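Local coordinates for aminopeptidase YwaD (Bacillus subtilis, PDB 6HC6), which catalyses the zinc-dependent removal of N-terminal amino acids, such as leucine, arginine and lysine, from peptides as a monomeric, secreted M28-family aminopeptidase, at residues L41-K46 / T267-E272; H47-I52 / D405-I410; I244-A249 / R287-G292; K278-D283 / A425-V430; E317-L322 / I381-F386. One frame throughout, in Å; residues are numbered along the deposited sequence.

Contact 1: residues L41-K46 / T267-E272; sequences LPFKAK and TSVMLE. With ACT (acetate ion), chain F.
Val-269, on helix 260-277, meets the rim of the Phe-43 ring, its CG1 3.7 Å from Phe-43 CZ and the two side chains crossing at about a right angle. The Val-269 carbonyl O faces the ring edge in the ring plane, 3.7 Å from Phe-43 CE2. One turn later Glu-272 comes over a face of the same ring, with its CG 3.6 Å from the Phe-43 centroid in a CH-pi contact. A bend at chi2 (67°) then stands the carboxylate steeply to the ring, the planes 81° apart. Glu-272 OE2 accepts the backbone N-H of Lys-44, the N-cap residue of helix 45-59, at 2.9 Å from its N. This donor arrives on the anti side, 28° out of the carboxylate plane. OE2 also forms a salt bridge with Arg-275, while OE1 takes a hydrogen bond from His-47 ND1. With an alanine in place of Glu-272, the Lys-44 amide and Arg-275 would probably lose a shared acceptor, His-47 ND1 its carboxylate partner, and the Phe-43 ring the CH-pi contact of CG. Phe-43 also touches Asp-420 and Thr-423, and Val-269 touches Leu-415, so the lead-in to helix 45-59 is packed against helices 260-277 and 412-430.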
# COMPACT_ATOMS: atom_id res chain seq x y z
N LEU A 41 -2.21 19.59 22.25
CA LEU A 41 -1.88 18.29 21.66
C LEU A 41 -0.52 18.44 20.98
O LEU A 41 -0.44 18.80 19.80
CB LEU A 41 -2.95 17.85 20.67
CG LEU A 41 -4.38 17.92 21.21
CD1 LEU A 41 -5.41 17.83 20.09
CD2 LEU A 41 -4.57 16.82 22.23
N PRO A 42 0.58 18.17 21.71
CA PRO A 42 1.95 18.46 21.21
C PRO A 42 2.48 17.41 20.24
O PRO A 42 3.44 16.68 20.51
CB PRO A 42 2.76 18.52 22.51
CG PRO A 42 2.05 17.59 23.44
CD PRO A 42 0.58 17.72 23.11
N PHE A 43 1.84 17.31 19.07
CA PHE A 43 2.38 16.48 18.00
C PHE A 43 3.71 17.06 17.53
O PHE A 43 3.80 18.25 17.24
CB PHE A 43 1.38 16.40 16.83
CG PHE A 43 1.82 15.46 15.73
CD1 PHE A 43 2.75 15.87 14.77
CD2 PHE A 43 1.31 14.17 15.65
CE1 PHE A 43 3.16 15.01 13.77
CE2 PHE A 43 1.72 13.31 14.65
CZ PHE A 43 2.64 13.72 13.71
N LYS A 44 4.74 16.23 17.47
CA LYS A 44 6.07 16.69 17.08
C LYS A 44 6.55 15.91 15.87
O LYS A 44 6.86 14.71 15.97
CB LYS A 44 7.06 16.58 18.24
CG LYS A 44 6.68 17.50 19.40
CD LYS A 44 7.67 17.41 20.53
CE LYS A 44 7.13 18.08 21.78
NZ LYS A 44 8.17 18.11 22.84
N ALA A 45 6.63 16.59 14.73
CA ALA A 45 7.05 15.94 13.50
C ALA A 45 8.48 15.40 13.60
O ALA A 45 8.82 14.44 12.89
CB ALA A 45 6.94 16.91 12.32
N LYS A 46 9.32 15.97 14.47
CA LYS A 46 10.68 15.43 14.58
C LYS A 46 10.64 13.98 15.04
O LYS A 46 11.45 13.16 14.58
CB LYS A 46 11.53 16.28 15.54
CG LYS A 46 11.13 16.21 17.00
CD LYS A 46 12.00 17.12 17.87
CE LYS A 46 11.58 17.02 19.33
NZ LYS A 46 12.27 18.01 20.21
N THR A 267 2.75 5.54 9.07
CA THR A 267 3.11 4.76 10.24
C THR A 267 3.67 5.66 11.33
O THR A 267 3.30 5.55 12.51
CB THR A 267 4.11 3.67 9.85
OG1 THR A 267 3.51 2.80 8.87
CG2 THR A 267 4.50 2.83 11.08
N SER A 268 4.54 6.59 10.94
CA SER A 268 5.20 7.46 11.91
C SER A 268 4.23 8.46 12.53
O SER A 268 4.31 8.75 13.72
CB SER A 268 6.37 8.18 11.23
OG SER A 268 5.91 9.22 10.39
N VAL A 269 3.30 9.00 11.73
CA VAL A 269 2.32 9.94 12.27
C VAL A 269 1.34 9.22 13.18
O VAL A 269 0.91 9.76 14.22
CB VAL A 269 1.60 10.66 11.11
CG1 VAL A 269 0.48 11.54 11.65
CG2 VAL A 269 2.60 11.49 10.29
N MET A 270 0.95 8.01 12.81
CA MET A 270 0.11 7.21 13.68
C MET A 270 0.78 7.00 15.04
O MET A 270 0.13 7.13 16.09
CB MET A 270 -0.20 5.88 13.00
CG MET A 270 -1.04 4.91 13.85
SD MET A 270 -0.01 3.84 14.87
CE MET A 270 0.67 2.72 13.63
N LEU A 271 2.07 6.67 15.05
CA LEU A 271 2.74 6.40 16.32
C LEU A 271 2.89 7.66 17.16
O LEU A 271 2.73 7.63 18.38
CB LEU A 271 4.10 5.75 16.07
CG LEU A 271 4.00 4.31 15.61
CD1 LEU A 271 5.36 3.81 15.12
CD2 LEU A 271 3.48 3.43 16.76
N GLU A 272 3.20 8.79 16.51
CA GLU A 272 3.31 10.03 17.27
C GLU A 272 1.95 10.48 17.78
O GLU A 272 1.85 11.03 18.89
CB GLU A 272 3.96 11.11 16.42
CG GLU A 272 3.98 12.49 17.07
CD GLU A 272 4.86 12.58 18.31
OE1 GLU A 272 5.50 11.58 18.71
OE2 GLU A 272 4.91 13.67 18.90
C ACT F . 11.20 15.99 23.29
O ACT F . 10.84 17.16 22.97
OXT ACT F . 11.47 15.02 22.53
CH3 ACT F . 11.34 15.72 24.83

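Contact 2: residues H47-I52 / D405-I410; sequences HAYSTI and DSIEHI. With ACT (acetate ion), chain F.
The loop that joins strand 382-389 to helix 412-430 in the M28 peptidase domain packs through Ile-407 and Ile-410 against Tyr-49 and Ile-52 of the N-terminal helix 45-59. Its short 3-10 segment, 407-408, lays Ile-407 across the tyrosine. Ile-407 CD1 sits over one face of the Tyr-49 ring, 3.7 Å from its centroid in a CH-pi contact and displaced toward the phenolic rim, where it comes within 3.4 Å of CZ. The ring reaches this place because its CG stands anti to the backbone N (chi1 -173°), which swings it out from the helix, over Ile-407 of the loop. One turn on, Ile-52 meets both isoleucines with separate branches: CG2 packs on Ile-407 CG1 at 3.9 Å, and CD1 meets Ile-410 CG2 at the same distance, the latter two side chains tip to tip. Leu-415 of helix 412-430 touches Ile-52 and Ile-410 and continues the apolar layer.

Just before the isoleucines the same loop borders the zinc site: Asp-405 accepts the backbone N-H groups of Asn-261 and Asp-262, the latter a ligand of both zinc ions. At the other end of segment 47-52, His-47 NE2 donates to acetate OXT at 3.0 Å. Across the contact a water bridges the polar atoms: it lies 2.5 Å from Tyr-49 OH and donates to Ile-407 O at 3.0 Å.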
# COMPACT_ATOMS: atom_id res chain seq x y z
N HIS A 47 9.69 13.63 15.91
CA HIS A 47 9.54 12.24 16.32
C HIS A 47 9.14 11.37 15.15
O HIS A 47 9.64 10.25 15.00
CB HIS A 47 8.47 12.12 17.40
CG HIS A 47 8.82 12.79 18.68
ND1 HIS A 47 7.90 13.04 19.67
CD2 HIS A 47 10.00 13.27 19.14
CE1 HIS A 47 8.49 13.64 20.68
NE2 HIS A 47 9.76 13.80 20.39
N ALA A 48 8.21 11.85 14.33
CA ALA A 48 7.80 11.08 13.16
C ALA A 48 8.96 10.93 12.19
O ALA A 48 9.19 9.83 11.66
CB ALA A 48 6.59 11.75 12.49
N TYR A 49 9.71 12.01 11.94
CA TYR A 49 10.89 11.92 11.09
C TYR A 49 11.83 10.82 11.57
O TYR A 49 12.30 9.98 10.79
CB TYR A 49 11.61 13.27 11.05
CG TYR A 49 12.74 13.31 10.04
CD1 TYR A 49 14.04 12.95 10.40
CD2 TYR A 49 12.51 13.67 8.71
CE1 TYR A 49 15.07 12.97 9.48
CE2 TYR A 49 13.54 13.69 7.78
CZ TYR A 49 14.81 13.34 8.17
OH TYR A 49 15.84 13.34 7.26
N SER A 50 12.09 10.79 12.89
CA SER A 50 12.97 9.77 13.43
C SER A 50 12.44 8.37 13.13
O SER A 50 13.20 7.47 12.78
CB SER A 50 13.13 9.97 14.94
OG SER A 50 14.04 9.01 15.46
N THR A 51 11.13 8.18 13.28
CA THR A 51 10.55 6.87 12.98
C THR A 51 10.67 6.53 11.51
O THR A 51 10.95 5.38 11.15
CB THR A 51 9.09 6.84 13.42
OG1 THR A 51 9.03 7.08 14.83
CG2 THR A 51 8.46 5.49 13.09
N ILE A 52 10.48 7.53 10.63
CA ILE A 52 10.65 7.28 9.20
C ILE A 52 12.08 6.87 8.88
O ILE A 52 12.31 6.01 8.01
CB ILE A 52 10.24 8.53 8.39
CG1 ILE A 52 8.76 8.82 8.56
CG2 ILE A 52 10.59 8.33 6.90
CD1 ILE A 52 8.37 10.13 7.86
N ASP A 405 11.41 7.19 -3.28
CA ASP A 405 10.53 7.39 -2.13
C ASP A 405 11.36 7.23 -0.85
O ASP A 405 11.23 6.27 -0.09
CB ASP A 405 9.35 6.42 -2.14
CG ASP A 405 8.39 6.70 -1.03
OD1 ASP A 405 7.49 5.87 -0.79
OD2 ASP A 405 8.54 7.75 -0.38
N SER A 406 12.22 8.22 -0.63
CA SER A 406 13.26 8.18 0.39
C SER A 406 13.08 9.35 1.35
O SER A 406 12.33 10.28 1.08
CB SER A 406 14.64 8.26 -0.26
OG SER A 406 14.78 9.52 -0.89
N ILE A 407 13.79 9.28 2.48
CA ILE A 407 13.62 10.33 3.48
C ILE A 407 14.10 11.68 2.97
O ILE A 407 13.64 12.72 3.47
CB ILE A 407 14.32 9.92 4.79
CG1 ILE A 407 13.64 10.61 5.98
CG2 ILE A 407 15.82 10.20 4.74
CD1 ILE A 407 14.10 10.10 7.32
N GLU A 408 14.99 11.70 1.97
CA GLU A 408 15.37 12.95 1.34
C GLU A 408 14.14 13.71 0.83
O GLU A 408 14.16 14.95 0.74
CB GLU A 408 16.36 12.68 0.18
CG GLU A 408 16.49 13.79 -0.82
CD GLU A 408 17.57 13.53 -1.86
OE1 GLU A 408 18.16 14.51 -2.35
OE2 GLU A 408 17.82 12.35 -2.19
N HIS A 409 13.06 13.01 0.53
CA HIS A 409 11.86 13.63 -0.03
C HIS A 409 10.73 13.67 0.98
O HIS A 409 9.56 13.60 0.61
CB HIS A 409 11.44 12.91 -1.31
CG HIS A 409 12.41 13.10 -2.44
ND1 HIS A 409 12.95 12.05 -3.15
CD2 HIS A 409 12.95 14.22 -2.97
CE1 HIS A 409 13.78 12.51 -4.07
NE2 HIS A 409 13.79 13.83 -3.98
N ILE A 410 11.07 13.77 2.25
CA ILE A 410 10.10 13.89 3.34
C ILE A 410 10.22 15.30 3.89
O ILE A 410 11.33 15.80 4.08
CB ILE A 410 10.35 12.84 4.43
CG1 ILE A 410 9.92 11.45 3.96
CG2 ILE A 410 9.60 13.20 5.73
CD1 ILE A 410 8.43 11.29 3.77
C ACT F . 11.20 15.99 23.29
O ACT F . 10.84 17.16 22.97
OXT ACT F . 11.47 15.02 22.53
CH3 ACT F . 11.34 15.72 24.83
O HOH W 1 15.58 14.36 5.01

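Contact 3: residues I244-A249 / R287-G292; sequences IVYVTA and RFIAFG
Strands 244-249 and 287-291 run parallel with a 26° twist between their directions and axes 4.7 Å apart, the two strands of a beta-alpha-beta crossover whose connecting helix is 260-277. Five backbone hydrogen bonds alternate between them, beginning with Arg-287 N to Val-245 O at 2.8 Å and ending with Phe-291 N to Ala-249 O at 2.9 Å. CA-H...O contacts fill in between, as from Phe-288 CA to Val-247 O.

On the face carrying Tyr-246, Thr-248, Arg-287 and Ile-289, the arginine extends straight from CG to NE alongside the tyrosine. Its CD is 3.8 Å from Tyr-246 CE1, and the guanidinium stands nearly upright to the phenol ring, the planes 84° apart. Ile-244 CD1 covers one face of that guanidinium, 3.6 Å from Arg-287 NH2, while the charge is met by Glu-285 at NE and Glu-312 at NH1. Tyr-246 OH bonds to Ser-316.

The opposite face is apolar: Val-247 CB packs on Phe-288 CD2 at 3.7 Å, and these two side chains lie against Met-273 and Met-270 of the crossover helix, respectively. Toward the C-terminal ends of the strands the zinc site begins, with the ligand His-250 directly after Ala-249. Thr-248 turns OG1 between its backbone N and carbonyl carbon (chi1 68°), where it hydrogen-bonds with Asn-319 and Asn-321 of the next strand. Its CB comes 3.3 Å from Phe-291 CE2, at an oblique approach to the ring.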
# COMPACT_ATOMS: atom_id res chain seq x y z
N ILE A 244 -15.38 1.95 19.40
CA ILE A 244 -14.01 1.73 18.95
C ILE A 244 -13.64 2.74 17.87
O ILE A 244 -14.39 2.92 16.90
CB ILE A 244 -13.80 0.30 18.41
CG1 ILE A 244 -14.12 -0.72 19.48
CG2 ILE A 244 -12.36 0.11 18.00
CD1 ILE A 244 -14.47 -2.06 18.90
N VAL A 245 -12.48 3.37 18.03
CA VAL A 245 -11.90 4.28 17.04
C VAL A 245 -10.58 3.67 16.58
O VAL A 245 -9.77 3.23 17.41
CB VAL A 245 -11.68 5.68 17.66
CG1 VAL A 245 -10.84 6.59 16.74
CG2 VAL A 245 -13.02 6.31 18.03
N TYR A 246 -10.39 3.57 15.26
CA TYR A 246 -9.20 2.97 14.69
C TYR A 246 -8.32 4.04 14.06
O TYR A 246 -8.81 4.84 13.25
CB TYR A 246 -9.58 1.92 13.63
CG TYR A 246 -10.54 0.84 14.09
CD1 TYR A 246 -10.07 -0.39 14.54
CD2 TYR A 246 -11.91 1.03 14.03
CE1 TYR A 246 -10.92 -1.38 14.94
CE2 TYR A 246 -12.78 0.04 14.42
CZ TYR A 246 -12.28 -1.16 14.88
OH TYR A 246 -13.12 -2.17 15.28
N VAL A 247 -7.04 4.07 14.42
CA VAL A 247 -6.06 4.95 13.79
C VAL A 247 -5.01 4.04 13.17
O VAL A 247 -4.37 3.26 13.89
CB VAL A 247 -5.42 5.92 14.79
CG1 VAL A 247 -4.48 6.89 14.05
CG2 VAL A 247 -6.49 6.69 15.54
N THR A 248 -4.87 4.09 11.84
CA THR A 248 -4.21 3.00 11.14
C THR A 248 -3.29 3.52 10.04
O THR A 248 -3.46 4.61 9.49
CB THR A 248 -5.21 2.00 10.54
OG1 THR A 248 -5.96 2.61 9.48
CG2 THR A 248 -6.19 1.48 11.61
N ALA A 249 -2.31 2.68 9.71
CA ALA A 249 -1.33 3.00 8.67
C ALA A 249 -0.61 1.72 8.29
O ALA A 249 -0.31 0.91 9.17
CB ALA A 249 -0.32 4.03 9.20
N ARG A 287 -7.77 1.97 18.94
CA ARG A 287 -6.86 0.94 18.44
C ARG A 287 -5.95 1.58 17.41
O ARG A 287 -6.40 2.04 16.35
CB ARG A 287 -7.65 -0.22 17.84
CG ARG A 287 -8.64 -0.80 18.82
CD ARG A 287 -9.24 -2.08 18.31
NE ARG A 287 -10.18 -2.65 19.28
CZ ARG A 287 -10.96 -3.69 19.04
NH1 ARG A 287 -10.94 -4.29 17.86
NH2 ARG A 287 -11.78 -4.13 19.99
N PHE A 288 -4.66 1.63 17.72
CA PHE A 288 -3.66 2.09 16.76
C PHE A 288 -3.10 0.87 16.05
O PHE A 288 -2.62 -0.07 16.70
CB PHE A 288 -2.54 2.86 17.45
CG PHE A 288 -3.01 4.06 18.21
CD1 PHE A 288 -3.40 3.95 19.53
CD2 PHE A 288 -3.09 5.29 17.58
CE1 PHE A 288 -3.84 5.06 20.24
CE2 PHE A 288 -3.54 6.41 18.29
CZ PHE A 288 -3.91 6.29 19.62
N ILE A 289 -3.20 0.84 14.73
CA ILE A 289 -2.82 -0.36 14.02
C ILE A 289 -1.82 -0.02 12.93
O ILE A 289 -2.06 0.88 12.12
CB ILE A 289 -4.03 -1.08 13.41
CG1 ILE A 289 -5.14 -1.20 14.45
CG2 ILE A 289 -3.57 -2.43 12.89
CD1 ILE A 289 -6.30 -2.04 14.01
N ALA A 290 -0.73 -0.77 12.91
CA ALA A 290 0.20 -0.81 11.78
C ALA A 290 -0.13 -2.07 10.97
O ALA A 290 0.05 -3.19 11.46
CB ALA A 290 1.65 -0.82 12.28
N PHE A 291 -0.64 -1.88 9.75
CA PHE A 291 -1.08 -2.98 8.91
C PHE A 291 0.08 -3.50 8.06
O PHE A 291 0.76 -2.71 7.41
CB PHE A 291 -2.20 -2.55 7.97
CG PHE A 291 -3.53 -2.39 8.65
CD1 PHE A 291 -4.11 -3.44 9.35
CD2 PHE A 291 -4.21 -1.19 8.57
CE1 PHE A 291 -5.33 -3.28 9.99
CE2 PHE A 291 -5.44 -1.03 9.18
CZ PHE A 291 -6.00 -2.07 9.90
N GLY A 292 0.26 -4.81 8.02
CA GLY A 292 1.23 -5.37 7.10
C GLY A 292 0.61 -5.64 5.74
O GLY A 292 -0.60 -5.66 5.58

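Contact 4: residues K278-D283 / A425-V430; sequences KSVPSD and AVYEAV
Val-280 and Ser-282 tie the loop between helix 260-277 and strand 285-291 of a beta-alpha-beta crossover to the last turn of helix 412-430. Val-280 holds CG1 anti to its backbone N (chi1 173°), which directs this methyl at the edge of the Tyr-427 ring, in the ring plane and 3.8 Å from CE1. The tyrosine side chain leans across from the preceding helix turn, its OH in a weak hydrogen bond with the backbone N of Arg-39.

Ser-282 carries the polar half. Its hydroxyl also stands anti to the backbone N (chi1 171°), and OG donates to the terminal helix carbonyl, Val-430 O, at 2.7 Å. It approaches well off the carbonyl direction, at a C=O...OG angle of 132°. The same OG lies 3.6 Å from Val-430 CB and is hydrogen-bonded to Lys-284 N, so the hydroxyl links strand entry and helix end. Were Ser-282 replaced by alanine, Val-430 O would probably lose its hydroxyl donor and the Lys-284 amide this acceptor. Lys-234 NZ, bonded to the carbonyls of Lys-278 and Val-280, holds the loop from another strand. Val-430 O has a second donor as well: a water 2.7 Å away that accepts from Asp-283 N, also at 2.7 Å.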
# COMPACT_ATOMS: atom_id res chain seq x y z
N LYS A 278 -1.83 9.38 24.39
CA LYS A 278 -1.60 8.53 25.55
C LYS A 278 -2.16 9.17 26.82
O LYS A 278 -2.83 8.50 27.62
CB LYS A 278 -0.10 8.26 25.69
CG LYS A 278 0.32 7.56 26.96
CD LYS A 278 1.84 7.64 27.14
CE LYS A 278 2.35 9.07 27.03
NZ LYS A 278 3.68 9.25 27.69
N SER A 279 -1.93 10.47 27.01
CA SER A 279 -2.33 11.18 28.21
C SER A 279 -3.64 11.95 28.03
O SER A 279 -3.84 12.98 28.69
CB SER A 279 -1.21 12.12 28.65
OG SER A 279 -0.99 13.13 27.68
N VAL A 280 -4.53 11.47 27.17
CA VAL A 280 -5.81 12.12 26.90
C VAL A 280 -6.92 11.19 27.41
O VAL A 280 -7.08 10.09 26.88
CB VAL A 280 -6.00 12.42 25.41
CG1 VAL A 280 -7.42 12.93 25.17
CG2 VAL A 280 -4.99 13.44 24.94
N PRO A 281 -7.72 11.61 28.38
CA PRO A 281 -8.82 10.76 28.84
C PRO A 281 -9.89 10.59 27.76
O PRO A 281 -10.22 11.53 27.04
CB PRO A 281 -9.38 11.51 30.06
CG PRO A 281 -8.26 12.44 30.48
CD PRO A 281 -7.58 12.83 29.19
N SER A 282 -10.42 9.38 27.65
CA SER A 282 -11.43 9.09 26.65
C SER A 282 -12.24 7.87 27.07
O SER A 282 -11.72 6.94 27.69
CB SER A 282 -10.81 8.85 25.28
OG SER A 282 -11.79 8.38 24.36
N ASP A 283 -13.53 7.89 26.71
CA ASP A 283 -14.41 6.74 26.88
C ASP A 283 -14.45 5.84 25.65
O ASP A 283 -15.11 4.80 25.68
CB ASP A 283 -15.83 7.21 27.22
CG ASP A 283 -15.91 7.86 28.60
OD1 ASP A 283 -15.10 7.51 29.49
OD2 ASP A 283 -16.79 8.71 28.80
N ALA A 425 -8.46 15.95 14.65
CA ALA A 425 -9.67 15.27 14.20
C ALA A 425 -9.98 14.07 15.08
O ALA A 425 -11.13 13.86 15.48
CB ALA A 425 -9.50 14.82 12.74
N VAL A 426 -8.97 13.25 15.38
CA VAL A 426 -9.18 12.13 16.28
C VAL A 426 -9.56 12.62 17.66
O VAL A 426 -10.46 12.07 18.31
CB VAL A 426 -7.93 11.23 16.30
CG1 VAL A 426 -8.08 10.12 17.36
CG2 VAL A 426 -7.71 10.62 14.93
N TYR A 427 -8.91 13.70 18.13
CA TYR A 427 -9.27 14.26 19.42
C TYR A 427 -10.74 14.65 19.45
O TYR A 427 -11.45 14.37 20.42
CB TYR A 427 -8.39 15.47 19.76
CG TYR A 427 -8.72 16.11 21.09
CD1 TYR A 427 -8.38 15.49 22.29
CD2 TYR A 427 -9.35 17.35 21.16
CE1 TYR A 427 -8.67 16.07 23.51
CE2 TYR A 427 -9.64 17.94 22.38
CZ TYR A 427 -9.30 17.30 23.56
OH TYR A 427 -9.58 17.88 24.78
N GLU A 428 -11.23 15.27 18.37
CA GLU A 428 -12.66 15.59 18.31
C GLU A 428 -13.51 14.35 18.49
O GLU A 428 -14.54 14.38 19.17
CB GLU A 428 -13.00 16.29 16.99
CG GLU A 428 -12.60 17.74 16.94
CD GLU A 428 -13.20 18.55 18.08
OE1 GLU A 428 -14.41 18.38 18.36
OE2 GLU A 428 -12.47 19.36 18.70
N ALA A 429 -13.07 13.23 17.91
CA ALA A 429 -13.84 12.00 17.97
C ALA A 429 -13.76 11.34 19.34
O ALA A 429 -14.74 10.73 19.77
CB ALA A 429 -13.36 11.03 16.89
N VAL A 430 -12.63 11.46 20.05
CA VAL A 430 -12.41 10.67 21.26
C VAL A 430 -12.51 11.46 22.55
O VAL A 430 -12.61 10.84 23.63
CB VAL A 430 -11.06 9.91 21.21
CG1 VAL A 430 -10.94 9.13 19.92
CG2 VAL A 430 -9.89 10.88 21.35
O HOH W 2 -14.62 9.89 25.22

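Contact 5: residues E317-L322 / I381-F386; sequences EVNFNL and IDSANF
Phe-320 and Phe-386 lie side by side and point the same way from neighbouring strands, with Phe-386 CE1 meeting the edge of the Phe-320 ring 3.7 Å from its CD2. Leu-322 crosses to the same phenylalanine, its CD2 3.9 Å from Phe-386 CD1. The Asn-321 carbonyl O lies at the edge of the Phe-386 ring, in its plane and 3.3 Å from CD1. This apolar face is covered by helices 346-358 and 412-430, through Val-347, Ser-351, Val-422 and Val-426.

The other face carries amides. Asn-321 reaches over with CG anti to its backbone N (chi1 -175°), and its ND2 donates to Asn-385 OD1 at 2.9 Å. The two amide planes are 44° apart, and the donor arrives from above the acceptor's carbonyl plane, 57° out of it and off its lone pairs; the bond is also bent at the hydrogen. The remaining polar end of Asn-321, OD1, is taken by Thr-248 of the next strand. Farther back, Asn-319 OD1 rests on Ser-383 CB at 3.5 Å, and Ser-383 OG bonds to His-373 O of helix 373-378.

Between the two faces four backbone hydrogen bonds join the parallel strands, from Asn-319 N to Asp-382 O at 2.8 Å to Phe-386 N to Asn-321 O at 2.9 Å. Asn-385 also touches Asp-323, the zinc ligand that directly follows Leu-322. Placing metal ligands just beyond the C-terminal ends of parallel central strands, in a sheet flanked by helices, is characteristic of the alpha/beta zinc exopeptidases to which the M28 family belongs.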
# COMPACT_ATOMS: atom_id res chain seq x y z
N GLU A 317 -16.75 2.62 15.38
CA GLU A 317 -17.26 3.95 15.08
C GLU A 317 -16.59 4.59 13.88
O GLU A 317 -17.29 5.04 12.95
CB GLU A 317 -17.08 4.87 16.30
CG GLU A 317 -17.61 6.27 16.10
CD GLU A 317 -17.46 7.12 17.34
OE1 GLU A 317 -17.91 6.67 18.41
OE2 GLU A 317 -16.87 8.21 17.26
N VAL A 318 -15.27 4.65 13.85
CA VAL A 318 -14.58 5.45 12.85
C VAL A 318 -13.17 4.90 12.69
O VAL A 318 -12.56 4.42 13.66
CB VAL A 318 -14.62 6.94 13.25
CG1 VAL A 318 -14.02 7.15 14.63
CG2 VAL A 318 -13.89 7.77 12.30
N ASN A 319 -12.65 4.95 11.45
CA ASN A 319 -11.28 4.59 11.11
C ASN A 319 -10.62 5.79 10.44
O ASN A 319 -11.08 6.25 9.39
CB ASN A 319 -11.24 3.38 10.17
CG ASN A 319 -9.90 3.23 9.46
OD1 ASN A 319 -9.85 3.13 8.24
ND2 ASN A 319 -8.82 3.24 10.23
N PHE A 320 -9.55 6.31 11.05
CA PHE A 320 -8.69 7.32 10.43
C PHE A 320 -7.46 6.60 9.89
O PHE A 320 -6.62 6.15 10.67
CB PHE A 320 -8.24 8.37 11.44
CG PHE A 320 -9.34 9.17 12.04
CD1 PHE A 320 -10.12 8.65 13.06
CD2 PHE A 320 -9.58 10.48 11.60
CE1 PHE A 320 -11.14 9.40 13.64
CE2 PHE A 320 -10.60 11.23 12.18
CZ PHE A 320 -11.37 10.69 13.18
N ASN A 321 -7.35 6.49 8.57
CA ASN A 321 -6.21 5.81 7.96
C ASN A 321 -5.25 6.85 7.40
O ASN A 321 -5.67 7.78 6.71
CB ASN A 321 -6.66 4.84 6.86
CG ASN A 321 -5.51 4.02 6.29
OD1 ASN A 321 -4.97 3.14 6.96
ND2 ASN A 321 -5.12 4.31 5.07
N LEU A 322 -3.95 6.68 7.70
CA LEU A 322 -2.90 7.61 7.28
C LEU A 322 -2.00 6.92 6.26
O LEU A 322 -1.33 5.94 6.59
CB LEU A 322 -2.08 8.05 8.49
CG LEU A 322 -2.97 8.48 9.66
CD1 LEU A 322 -2.16 8.70 10.92
CD2 LEU A 322 -3.69 9.75 9.26
N ILE A 381 -18.12 0.61 8.44
CA ILE A 381 -17.54 1.50 9.43
C ILE A 381 -17.07 2.76 8.72
O ILE A 381 -16.37 2.68 7.71
CB ILE A 381 -16.37 0.81 10.16
CG1 ILE A 381 -16.85 -0.46 10.86
CG2 ILE A 381 -15.69 1.76 11.12
CD1 ILE A 381 -15.71 -1.47 11.07
N ASP A 382 -17.48 3.92 9.22
CA ASP A 382 -17.00 5.19 8.67
C ASP A 382 -15.48 5.20 8.62
O ASP A 382 -14.82 5.01 9.63
CB ASP A 382 -17.48 6.35 9.55
CG ASP A 382 -18.98 6.54 9.52
OD1 ASP A 382 -19.71 5.57 9.79
OD2 ASP A 382 -19.41 7.68 9.28
N SER A 383 -14.91 5.46 7.44
CA SER A 383 -13.46 5.44 7.32
C SER A 383 -13.03 6.40 6.24
O SER A 383 -13.80 6.74 5.34
CB SER A 383 -12.93 4.05 6.97
OG SER A 383 -13.28 3.71 5.64
N ALA A 384 -11.78 6.82 6.31
CA ALA A 384 -11.18 7.63 5.29
C ALA A 384 -9.67 7.49 5.33
O ALA A 384 -9.11 7.11 6.28
CB ALA A 384 -11.53 9.07 5.46
N ASN A 385 -9.06 7.87 4.23
CA ASN A 385 -7.63 7.87 4.07
C ASN A 385 -7.09 9.29 3.87
O ASN A 385 -7.59 9.94 3.06
CB ASN A 385 -7.25 7.01 2.88
CG ASN A 385 -5.77 6.93 2.69
OD1 ASN A 385 -5.04 6.85 3.59
ND2 ASN A 385 -5.37 6.97 1.46
N PHE A 386 -6.11 9.70 4.64
CA PHE A 386 -5.51 11.00 4.57
C PHE A 386 -4.22 10.94 3.73
O PHE A 386 -3.38 10.16 4.01
CB PHE A 386 -5.21 11.55 5.95
CG PHE A 386 -6.42 11.77 6.81
CD1 PHE A 386 -7.02 10.74 7.43
CD2 PHE A 386 -6.94 13.01 6.98
CE1 PHE A 386 -8.12 10.91 8.22
CE2 PHE A 386 -8.04 13.21 7.76
CZ PHE A 386 -8.63 12.17 8.39
O HOH W 3 -19.28 3.41 11.60

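Contacts 3 and 5 form the buried core: their strands 244-250 and 316-322 are neighbours in one sheet, joined by backbone bonds, and both run toward the zinc site. Contacts 1, 2 and 4 secure the helical layer beside that sheet, with fewer bonds and more reliance on single side chains. Contacts 1 and 2 share helix 45-59 and one bound acetate; contact 1 is largely buried and adds a carboxylate grip, whereas contact 2 is mostly apolar and partly open. Contact 4, farthest from the chain centre, is small and water-bridged, yet Val-426 and Ala-425 on its helix pack on Phe-320 of contact 5. Met-270, in segment 267-272 of contact 1, likewise packs onto contact 3.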